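Local coordinates for protein 273aa long hypothetical dTDP-4-dehydrorhamnose reductase (Sulfolobus tokodaii, PDB 2GGS) that binds NADPH in a Rossmann-type domain and probably reduces dTDP-4-dehydrorhamnose, at residues I193-E198 with K257-D262; I205-E210 with S253-I258; T68-C73 with P126-G131. All coordinates share one frame; numbering follows the deposited sequence.

Contact 1. Residues I193-E198 with K257-D262; sequences ILELLE and KILSTD
Glu195 extends its side chain from helix 186-199 across to the turn that follows helix 253-258, and its carboxylate meets two consecutive backbone amides there. OE1 accepts from Ser260 N at 2.9 Å through its syn lone pair, with an N-H...O angle of 169°, close to straight. OE2 takes Thr261 N at 3.2 Å, also from the syn side but 15° out of the carboxylate plane, a longer and less straight bond. Each oxygen thus takes one of two neighbouring N-H groups, a two-pronged grip, and the chain, extended beyond CG, is long enough to carry the charge over. Leu259, the first residue to depart from helical backbone angles, lies at an oblique angle to this chain. With CG anti to the carbonyl carbon (chi1 -56°) its isobutyl group leans to the glutamate, and CD2 rests 3.7 Å from Glu195 CB. The same methyl meets Leu196 CD2, the two leucines crossing at about a right angle, and Ala192 of the same helix touches Leu259 as well. A branched apolar residue suits this buried place, whereas the glutamate beside it is partly exposed. Thr261 turns its methyl toward the carboxylate, CG2 lying 3.1 Å from Glu195 OE2. One charged group thus ties the end of helix 253-258 to helix 186-199, and the two N-H dipoles probably help to stabilise its partly exposed negative charge.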
loop_
_atom_site.group_PDB
_atom_site.type_symbol
_atom_site.label_atom_id
_atom_site.label_comp_id
_atom_site.label_asym_id
_atom_site.label_seq_id
_atom_site.Cartn_x
_atom_site.Cartn_y
_atom_site.Cartn_z
ATOM N N ILE A 193 -7.258 5.824 6.834
ATOM C CA ILE A 193 -6.476 6.980 6.451
ATOM C C ILE A 193 -7.300 8.267 6.582
ATOM O O ILE A 193 -6.800 9.265 7.134
ATOM C CB ILE A 193 -5.860 6.789 5.029
ATOM C CG1 ILE A 193 -4.768 5.705 5.097
ATOM C CG2 ILE A 193 -5.273 8.144 4.487
ATOM C CD1 ILE A 193 -4.277 5.155 3.714
ATOM N N LEU A 194 -8.571 8.227 6.162
ATOM C CA LEU A 194 -9.481 9.351 6.367
ATOM C C LEU A 194 -9.525 9.780 7.845
ATOM O O LEU A 194 -9.452 10.975 8.148
ATOM C CB LEU A 194 -10.887 9.009 5.924
ATOM C CG LEU A 194 -11.678 10.115 5.202
ATOM C CD1 LEU A 194 -13.110 9.726 4.916
ATOM C CD2 LEU A 194 -11.623 11.440 5.918
ATOM N N GLU A 195 -9.660 8.822 8.748
ATOM C CA GLU A 195 -9.680 9.163 10.196
ATOM C C GLU A 195 -8.379 9.812 10.639
ATOM O O GLU A 195 -8.353 10.777 11.430
ATOM C CB GLU A 195 -9.891 7.909 11.039
ATOM C CG GLU A 195 -11.291 7.680 11.500
ATOM C CD GLU A 195 -11.353 6.609 12.553
ATOM O OE1 GLU A 195 -11.126 6.934 13.747
ATOM O OE2 GLU A 195 -11.612 5.446 12.178
ATOM N N LEU A 196 -7.277 9.262 10.156
ATOM C CA LEU A 196 -5.954 9.751 10.508
ATOM C C LEU A 196 -5.750 11.196 10.074
ATOM O O LEU A 196 -5.149 11.988 10.797
ATOM C CB LEU A 196 -4.869 8.853 9.903
ATOM C CG LEU A 196 -4.625 7.567 10.685
ATOM C CD1 LEU A 196 -3.678 6.603 9.938
ATOM C CD2 LEU A 196 -4.106 7.889 12.079
ATOM N N LEU A 197 -6.240 11.512 8.873
ATOM C CA LEU A 197 -6.137 12.852 8.288
ATOM C C LEU A 197 -6.673 13.928 9.190
ATOM O O LEU A 197 -5.976 14.919 9.450
ATOM C CB LEU A 197 -6.915 12.922 6.972
ATOM C CG LEU A 197 -6.263 12.203 5.800
ATOM C CD1 LEU A 197 -6.792 12.770 4.497
ATOM C CD2 LEU A 197 -4.758 12.344 5.868
ATOM N N GLU A 198 -7.928 13.739 9.610
ATOM C CA GLU A 198 -8.611 14.668 10.493
ATOM C C GLU A 198 -7.722 14.944 11.686
ATOM O O GLU A 198 -7.645 16.079 12.128
ATOM C CB GLU A 198 -10.017 14.159 10.956
ATOM C CG GLU A 198 -10.440 12.727 10.532
ATOM C CD GLU A 198 -11.199 11.903 11.632
ATOM O OE1 GLU A 198 -12.401 11.553 11.409
ATOM O OE2 GLU A 198 -10.590 11.569 12.695
ATOM N N LYS A 257 -5.725 1.657 18.934
ATOM C CA LYS A 257 -6.124 2.606 20.002
ATOM C C LYS A 257 -6.640 3.945 19.463
ATOM O O LYS A 257 -7.664 4.446 19.878
ATOM C CB LYS A 257 -4.992 2.835 20.995
ATOM C CG LYS A 257 -4.518 1.553 21.658
ATOM C CD LYS A 257 -3.394 1.852 22.640
ATOM C CE LYS A 257 -2.906 0.566 23.314
ATOM N NZ LYS A 257 -4.024 -0.103 24.024
ATOM N N ILE A 258 -5.932 4.505 18.490
ATOM C CA ILE A 258 -6.239 5.827 17.945
ATOM C C ILE A 258 -7.560 5.873 17.173
ATOM O O ILE A 258 -8.366 6.813 17.292
ATOM C CB ILE A 258 -5.090 6.278 17.026
ATOM C CG1 ILE A 258 -3.851 6.589 17.854
ATOM C CG2 ILE A 258 -5.505 7.488 16.144
ATOM C CD1 ILE A 258 -2.542 6.421 17.096
ATOM N N LEU A 259 -7.779 4.855 16.351
ATOM C CA LEU A 259 -8.870 4.895 15.415
ATOM C C LEU A 259 -10.119 4.206 15.946
ATOM O O LEU A 259 -10.045 3.178 16.648
ATOM C CB LEU A 259 -8.422 4.267 14.093
ATOM C CG LEU A 259 -7.173 4.925 13.504
ATOM C CD1 LEU A 259 -6.803 4.221 12.222
ATOM C CD2 LEU A 259 -7.346 6.433 13.246
ATOM N N SER A 260 -11.271 4.765 15.591
ATOM C CA SER A 260 -12.548 4.165 16.008
ATOM C C SER A 260 -12.897 2.922 15.213
ATOM O O SER A 260 -13.358 1.917 15.789
ATOM C CB SER A 260 -13.681 5.171 15.896
ATOM O OG SER A 260 -13.355 6.301 16.670
ATOM N N THR A 261 -12.658 3.000 13.906
ATOM C CA THR A 261 -13.074 1.978 12.932
ATOM C C THR A 261 -12.273 0.673 13.002
ATOM O O THR A 261 -11.061 0.696 13.201
ATOM C CB THR A 261 -12.992 2.523 11.480
ATOM O OG1 THR A 261 -13.772 1.688 10.607
ATOM C CG2 THR A 261 -11.504 2.610 10.945
ATOM N N ASP A 262 -12.965 -0.458 12.855
ATOM C CA ASP A 262 -12.294 -1.753 12.762
ATOM C C ASP A 262 -11.765 -1.887 11.336
ATOM O O ASP A 262 -12.485 -2.319 10.440
ATOM C CB ASP A 262 -13.252 -2.923 13.092
ATOM C CG ASP A 262 -12.599 -4.277 12.935
ATOM O OD1 ASP A 262 -11.523 -4.355 12.324
ATOM O OD2 ASP A 262 -13.124 -5.307 13.443
#

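Contact 2. Residues I205-E210 with S253-I258; sequences IHVAGE and SRARKI
The last strand of the parallel Rossmann sheet, 203-206, and the loop leading out of it receive helix 253-258 through Ala255, whose CB sits 3.3 Å from His206 O. A methyl is small enough to let the helix backbone come this near, and CB is met by Ile205 CD1 at 3.8 Å and by Val207 CG2. Ile205 runs its long branch out anti to the backbone N (chi1 -171°), and this brings CD1 up to Ile258 CD1, tip to tip, at 3.9 Å. Such beta-branched residues suit the flank of an extended chain, where helix 186-199 also packs: Leu196 touches Ile205, and Ala192 touches Val207. In the seven-stranded sheet of the NADP-binding Rossmann fold this is an outermost strand, joined to strand 147-151 by backbone hydrogen bonds, so the helix adds cover near the sheet's margin. Water joins the backbones too: one molecule lies between His206 O and Ala255 N, accepting from the latter at 2.9 Å. Farther along, the polar ends take over. Arg256, extended from CG to NE, reaches Glu210, bent at chi2, in a salt bridge of 3.0 Å from NH2 to OE1, the two side chains crossing at about a right angle with the carboxylate and guanidinium planes 61° apart. A second water lies between Ala208 O and Arg256 NH2, accepting from the latter, and a third spans Glu210 OE1 and Arg256 NH1. The guanidinium also makes a cation-pi contact with Tyr264.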
loop_
_atom_site.group_PDB
_atom_site.type_symbol
_atom_site.label_atom_id
_atom_site.label_comp_id
_atom_site.label_asym_id
_atom_site.label_seq_id
_atom_site.Cartn_x
_atom_site.Cartn_y
_atom_site.Cartn_z
ATOM N N ILE A 205 3.141 5.122 11.550
ATOM C CA ILE A 205 1.995 4.380 12.120
ATOM C C ILE A 205 1.738 3.158 11.256
ATOM O O ILE A 205 1.819 3.254 10.035
ATOM C CB ILE A 205 0.718 5.253 12.320
ATOM C CG1 ILE A 205 -0.393 4.529 13.117
ATOM C CG2 ILE A 205 0.129 5.710 10.966
ATOM C CD1 ILE A 205 -1.569 5.468 13.472
ATOM N N HIS A 206 1.499 2.020 11.897
ATOM C CA HIS A 206 1.132 0.786 11.180
ATOM C C HIS A 206 -0.361 0.651 11.106
ATOM O O HIS A 206 -1.049 0.682 12.144
ATOM C CB HIS A 206 1.710 -0.458 11.860
ATOM C CG HIS A 206 3.191 -0.578 11.712
ATOM N ND1 HIS A 206 3.918 -1.594 12.284
ATOM C CD2 HIS A 206 4.085 0.208 11.055
ATOM C CE1 HIS A 206 5.200 -1.437 11.976
ATOM N NE2 HIS A 206 5.317 -0.375 11.196
ATOM N N VAL A 207 -0.891 0.480 9.901
ATOM C CA VAL A 207 -2.329 0.246 9.729
ATOM C C VAL A 207 -2.485 -0.959 8.771
ATOM O O VAL A 207 -2.379 -0.807 7.559
ATOM C CB VAL A 207 -3.097 1.490 9.177
ATOM C CG1 VAL A 207 -4.576 1.211 9.103
ATOM C CG2 VAL A 207 -2.846 2.752 10.017
ATOM N N ALA A 208 -2.723 -2.157 9.319
ATOM C CA ALA A 208 -2.903 -3.361 8.506
ATOM C C ALA A 208 -3.832 -4.368 9.192
ATOM O O ALA A 208 -4.410 -4.056 10.243
ATOM C CB ALA A 208 -1.558 -4.004 8.185
ATOM N N GLY A 209 -3.979 -5.537 8.582
ATOM C CA GLY A 209 -4.991 -6.514 9.000
ATOM C C GLY A 209 -4.480 -7.435 10.097
ATOM O O GLY A 209 -3.471 -7.191 10.694
ATOM N N GLU A 210 -5.222 -8.503 10.362
ATOM C CA GLU A 210 -4.794 -9.505 11.340
ATOM C C GLU A 210 -3.778 -10.434 10.679
ATOM O O GLU A 210 -3.865 -10.724 9.472
ATOM C CB GLU A 210 -6.016 -10.317 11.802
ATOM C CG GLU A 210 -7.096 -9.508 12.478
ATOM C CD GLU A 210 -6.978 -9.564 13.995
ATOM O OE1 GLU A 210 -7.764 -8.868 14.662
ATOM O OE2 GLU A 210 -6.080 -10.270 14.516
ATOM N N SER A 253 -1.193 -2.197 16.887
ATOM C CA SER A 253 -1.831 -1.870 18.192
ATOM C C SER A 253 -2.017 -0.381 18.402
ATOM O O SER A 253 -3.065 0.040 18.911
ATOM C CB SER A 253 -1.072 -2.496 19.371
ATOM O OG SER A 253 -1.025 -3.914 19.246
ATOM N N ARG A 254 -1.029 0.435 17.998
ATOM C CA ARG A 254 -1.135 1.882 18.200
ATOM C C ARG A 254 -2.338 2.457 17.476
ATOM O O ARG A 254 -3.072 3.289 18.014
ATOM C CB ARG A 254 0.149 2.617 17.809
ATOM C CG ARG A 254 1.361 2.245 18.678
ATOM C CD ARG A 254 2.380 3.362 18.643
ATOM N NE ARG A 254 3.580 3.009 19.400
ATOM C CZ ARG A 254 4.100 3.737 20.382
ATOM N NH1 ARG A 254 3.521 4.887 20.744
ATOM N NH2 ARG A 254 5.210 3.318 21.002
ATOM N N ALA A 255 -2.522 2.036 16.217
ATOM C CA ALA A 255 -3.602 2.539 15.404
ATOM C C ALA A 255 -4.955 2.052 15.893
ATOM O O ALA A 255 -5.953 2.759 15.752
ATOM C CB ALA A 255 -3.393 2.140 13.902
ATOM N N ARG A 256 -4.981 0.834 16.434
ATOM C CA ARG A 256 -6.204 0.262 16.988
ATOM C C ARG A 256 -6.656 1.100 18.160
ATOM O O ARG A 256 -7.844 1.277 18.311
ATOM C CB ARG A 256 -6.038 -1.193 17.405
ATOM C CG ARG A 256 -5.965 -2.167 16.249
ATOM C CD ARG A 256 -6.260 -3.594 16.732
ATOM N NE ARG A 256 -5.812 -4.628 15.778
ATOM C CZ ARG A 256 -6.016 -5.933 15.942
ATOM N NH1 ARG A 256 -6.651 -6.374 17.033
ATOM N NH2 ARG A 256 -5.589 -6.798 15.026
ATOM N N LYS A 257 -5.725 1.657 18.934
ATOM C CA LYS A 257 -6.124 2.606 20.002
ATOM C C LYS A 257 -6.640 3.945 19.463
ATOM O O LYS A 257 -7.664 4.446 19.878
ATOM C CB LYS A 257 -4.992 2.835 20.995
ATOM C CG LYS A 257 -4.518 1.553 21.658
ATOM C CD LYS A 257 -3.394 1.852 22.640
ATOM C CE LYS A 257 -2.906 0.566 23.314
ATOM N NZ LYS A 257 -4.024 -0.103 24.024
ATOM N N ILE A 258 -5.932 4.505 18.490
ATOM C CA ILE A 258 -6.239 5.827 17.945
ATOM C C ILE A 258 -7.560 5.873 17.173
ATOM O O ILE A 258 -8.366 6.813 17.292
ATOM C CB ILE A 258 -5.090 6.278 17.026
ATOM C CG1 ILE A 258 -3.851 6.589 17.854
ATOM C CG2 ILE A 258 -5.505 7.488 16.144
ATOM C CD1 ILE A 258 -2.542 6.421 17.096
HETATM O O HOH W 1 -0.309 0.872 14.725
HETATM O O HOH W 2 -4.450 -5.138 13.137
HETATM O O HOH W 3 -7.904 -9.091 17.214
#

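Contact 3. Residues T68-C73 with P126-G131; sequences TDVDKC and PINYYG. With NDP (NADPH dihydro-nicotinamide-adenine-dinucleotide phosphate), chain C.
The starts of two helices come together here, with the CA atoms of Cys73 and Tyr130 5.2 Å apart. Tyr130 carries the contact: its CG stands anti to the backbone N (chi1 167°), which carries the ring along segment 68-73 toward the cofactor. Val70 CG2 meets the ring 3.9 Å from Tyr130 CD2, the two side chains crossing at about a right angle, while Cys73 SG sits at the ring edge, 80° off the normal, in a sulfur-aromatic contact. Compact Cys73 suits the close backbone approach, its CB also touching Tyr130 CB. At the far end Tyr130 OH shares a hydrogen bond of 2.8 Å with O2D of the nicotinamide ribose, and Thr68 OG1 donates to O1A of the cofactor diphosphate at 2.9 Å. Replacing Tyr130 by a phenylalanine would probably leave the ribose hydroxyl O2D without this mate. Between the backbones a water donates to Val70 O and accepts from Tyr130 N at 2.8 Å. Both helices are capped by short polar side chains: Asp69 OD1 accepts from Lys72 N, met from above the carboxylate plane, and Asn128 OD1 accepts from Gly131 N at 2.8 Å. Lys134, which binds NADPH, lies one turn beyond Tyr130, the spacing of the YxxxK motif of short-chain dehydrogenases. Helix 77-97 packs on the same corner through Ala80, which touches both Cys73 and Tyr129, while Lys158 flanks Thr68 from a loop.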
loop_
_atom_site.group_PDB
_atom_site.type_symbol
_atom_site.label_atom_id
_atom_site.label_comp_id
_atom_site.label_asym_id
_atom_site.label_seq_id
_atom_site.Cartn_x
_atom_site.Cartn_y
_atom_site.Cartn_z
ATOM N N THR A 68 4.442 -1.526 -7.627
ATOM C CA THR A 68 4.147 -2.552 -6.626
ATOM C C THR A 68 4.297 -4.008 -7.090
ATOM O O THR A 68 4.029 -4.935 -6.320
ATOM C CB THR A 68 2.714 -2.342 -6.057
ATOM O OG1 THR A 68 1.775 -2.563 -7.107
ATOM C CG2 THR A 68 2.535 -0.915 -5.514
ATOM N N ASP A 69 4.694 -4.212 -8.347
ATOM C CA ASP A 69 5.022 -5.556 -8.830
ATOM C C ASP A 69 6.391 -5.930 -8.285
ATOM O O ASP A 69 7.444 -5.422 -8.731
ATOM C CB ASP A 69 5.003 -5.609 -10.359
ATOM C CG ASP A 69 5.244 -7.022 -10.908
ATOM O OD1 ASP A 69 6.083 -7.796 -10.371
ATOM O OD2 ASP A 69 4.578 -7.347 -11.917
ATOM N N VAL A 70 6.384 -6.795 -7.282
ATOM C CA VAL A 70 7.589 -7.148 -6.557
ATOM C C VAL A 70 8.691 -7.746 -7.442
ATOM O O VAL A 70 9.872 -7.398 -7.308
ATOM C CB VAL A 70 7.255 -8.054 -5.346
ATOM C CG1 VAL A 70 8.515 -8.533 -4.661
ATOM C CG2 VAL A 70 6.316 -7.308 -4.406
ATOM N N ASP A 71 8.308 -8.625 -8.375
ATOM C CA ASP A 71 9.321 -9.288 -9.199
ATOM C C ASP A 71 9.897 -8.348 -10.230
ATOM O O ASP A 71 11.099 -8.373 -10.480
ATOM C CB ASP A 71 8.746 -10.537 -9.842
ATOM C CG ASP A 71 8.342 -11.547 -8.808
ATOM O OD1 ASP A 71 9.232 -12.011 -8.059
ATOM O OD2 ASP A 71 7.121 -11.797 -8.699
ATOM N N LYS A 72 9.046 -7.482 -10.762
ATOM C CA LYS A 72 9.497 -6.436 -11.671
ATOM C C LYS A 72 10.485 -5.504 -10.976
ATOM O O LYS A 72 11.522 -5.173 -11.547
ATOM C CB LYS A 72 8.324 -5.657 -12.220
ATOM C CG LYS A 72 7.669 -6.399 -13.380
ATOM C CD LYS A 72 6.669 -5.538 -14.147
ATOM C CE LYS A 72 6.000 -6.367 -15.250
ATOM N NZ LYS A 72 5.728 -7.775 -14.819
ATOM N N CYS A 73 10.198 -5.130 -9.716
ATOM C CA CYS A 73 11.138 -4.274 -8.962
ATOM C C CYS A 73 12.526 -4.928 -8.821
ATOM O O CYS A 73 13.533 -4.221 -8.739
ATOM C CB CYS A 73 10.594 -3.912 -7.560
ATOM S SG CYS A 73 9.240 -2.788 -7.518
ATOM N N PRO A 126 15.031 -4.834 4.524
ATOM C CA PRO A 126 14.308 -5.526 3.432
ATOM C C PRO A 126 15.153 -6.586 2.733
ATOM O O PRO A 126 16.409 -6.429 2.625
ATOM C CB PRO A 126 13.957 -4.400 2.430
ATOM C CG PRO A 126 14.455 -3.107 3.026
ATOM C CD PRO A 126 15.277 -3.401 4.264
ATOM N N ILE A 127 14.488 -7.640 2.254
ATOM C CA ILE A 127 15.150 -8.711 1.503
ATOM C C ILE A 127 14.776 -8.779 0.014
ATOM O O ILE A 127 15.134 -9.733 -0.696
ATOM C CB ILE A 127 14.996 -10.086 2.206
ATOM C CG1 ILE A 127 13.546 -10.597 2.119
ATOM C CG2 ILE A 127 15.502 -9.973 3.646
ATOM C CD1 ILE A 127 13.334 -12.071 2.682
ATOM N N ASN A 128 14.033 -7.783 -0.471
ATOM C CA ASN A 128 13.788 -7.661 -1.896
ATOM C C ASN A 128 13.868 -6.195 -2.290
ATOM O O ASN A 128 13.764 -5.321 -1.401
ATOM C CB ASN A 128 12.448 -8.307 -2.309
ATOM C CG ASN A 128 11.262 -7.783 -1.509
ATOM O OD1 ASN A 128 10.984 -6.584 -1.478
ATOM N ND2 ASN A 128 10.552 -8.698 -0.858
ATOM N N TYR A 129 14.056 -5.920 -3.587
ATOM C CA TYR A 129 14.236 -4.534 -4.027
ATOM C C TYR A 129 12.947 -3.681 -3.933
ATOM O O TYR A 129 13.024 -2.464 -3.752
ATOM C CB TYR A 129 14.931 -4.420 -5.404
ATOM C CG TYR A 129 15.465 -3.016 -5.516
ATOM C CD1 TYR A 129 16.570 -2.623 -4.749
ATOM C CD2 TYR A 129 14.794 -2.047 -6.276
ATOM C CE1 TYR A 129 17.029 -1.288 -4.769
ATOM C CE2 TYR A 129 15.250 -0.697 -6.285
ATOM C CZ TYR A 129 16.372 -0.352 -5.540
ATOM O OH TYR A 129 16.802 0.967 -5.505
ATOM N N TYR A 130 11.775 -4.289 -4.052
ATOM C CA TYR A 130 10.559 -3.544 -3.814
ATOM C C TYR A 130 10.640 -2.957 -2.394
ATOM O O TYR A 130 10.469 -1.746 -2.199
ATOM C CB TYR A 130 9.320 -4.450 -3.950
ATOM C CG TYR A 130 8.066 -3.812 -3.415
ATOM C CD1 TYR A 130 7.475 -2.722 -4.045
ATOM C CD2 TYR A 130 7.474 -4.295 -2.237
ATOM C CE1 TYR A 130 6.306 -2.140 -3.544
ATOM C CE2 TYR A 130 6.310 -3.696 -1.704
ATOM C CZ TYR A 130 5.735 -2.630 -2.357
ATOM O OH TYR A 130 4.580 -2.055 -1.880
ATOM N N GLY A 131 10.923 -3.824 -1.422
ATOM C CA GLY A 131 11.085 -3.389 -0.019
ATOM C C GLY A 131 12.155 -2.315 0.201
ATOM O O GLY A 131 11.942 -1.320 0.909
HETATM P PA NDP C . -1.459 -0.140 -7.169
HETATM O O1A NDP C . -0.474 -0.972 -7.878
HETATM O O2A NDP C . -2.861 -0.594 -7.332
HETATM O O5B NDP C . -1.379 1.375 -7.610
HETATM C C5B NDP C . -0.135 1.967 -7.941
HETATM C C4B NDP C . -0.450 3.405 -8.261
HETATM O O4B NDP C . 0.796 4.079 -8.456
HETATM C C3B NDP C . -1.322 3.575 -9.494
HETATM O O3B NDP C . -2.260 4.586 -9.241
HETATM C C2B NDP C . -0.294 4.049 -10.530
HETATM O O2B NDP C . -0.946 4.858 -11.462
HETATM C C1B NDP C . 0.630 4.858 -9.632
HETATM N N9A NDP C . 1.937 5.066 -10.263
HETATM C C8A NDP C . 2.899 4.129 -10.493
HETATM N N7A NDP C . 3.944 4.737 -11.124
HETATM C C5A NDP C . 3.629 6.033 -11.285
HETATM C C6A NDP C . 4.308 7.107 -11.874
HETATM N N6A NDP C . 5.491 6.902 -12.517
HETATM N N1A NDP C . 3.664 8.314 -11.888
HETATM C C2A NDP C . 2.405 8.526 -11.339
HETATM N N3A NDP C . 1.741 7.462 -10.779
HETATM C C4A NDP C . 2.350 6.254 -10.767
HETATM O O3 NDP C . -0.903 -0.124 -5.646
HETATM P PN NDP C . -1.783 -0.188 -4.285
HETATM O O1N NDP C . -2.944 0.673 -4.292
HETATM O O2N NDP C . -1.906 -1.646 -4.055
HETATM O O5D NDP C . -0.681 0.334 -3.250
HETATM C C5D NDP C . -0.808 1.620 -2.652
HETATM C C4D NDP C . 0.385 1.942 -1.761
HETATM O O4D NDP C . 0.450 0.968 -0.744
HETATM C C3D NDP C . 1.736 1.913 -2.470
HETATM O O3D NDP C . 2.496 2.885 -1.804
HETATM C C2D NDP C . 2.277 0.538 -2.170
HETATM O O2D NDP C . 3.692 0.529 -2.260
HETATM C C1D NDP C . 1.748 0.369 -0.724
HETATM N N1N NDP C . 1.658 -1.051 -0.366
HETATM C C2N NDP C . 1.030 -1.893 -1.245
HETATM C C3N NDP C . 0.729 -3.205 -0.906
HETATM C C7N NDP C . 0.038 -4.071 -1.909
HETATM O O7N NDP C . -0.055 -5.454 -1.660
HETATM N N7N NDP C . -0.462 -3.532 -3.019
HETATM C C4N NDP C . 1.106 -3.756 0.457
HETATM C C5N NDP C . 1.826 -2.769 1.345
HETATM C C6N NDP C . 2.052 -1.464 0.891
HETATM P P2B NDP C . -1.341 4.311 -12.979
HETATM O O1X NDP C . -2.360 5.294 -13.395
HETATM O O2X NDP C . -1.847 2.912 -12.874
HETATM O O3X NDP C . -0.084 4.319 -13.887
HETATM O O HOH W 4 11.526 -6.803 -5.220
#

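Contacts 1 and 2 form one continuous packing region, since both use helix 253-258 and share Lys257 and Ile258, with centres 9 Å apart. They touch directly where Leu196 CD2 meets Ile205 CD1 at 3.8 Å, so helices 186-199 and 253-258 and the edge strand 203-206 meet in one apolar cluster at the sheet's margin. Contact 3 stands apart, its centre about 29 Å from that of contact 1 and 24 Å from that of contact 2. It alone binds the cofactor directly; the Val207 side chain of contact 2 remains about 10 Å from NADPH, and the Leu196 side chain of contact 1 about 13 Å.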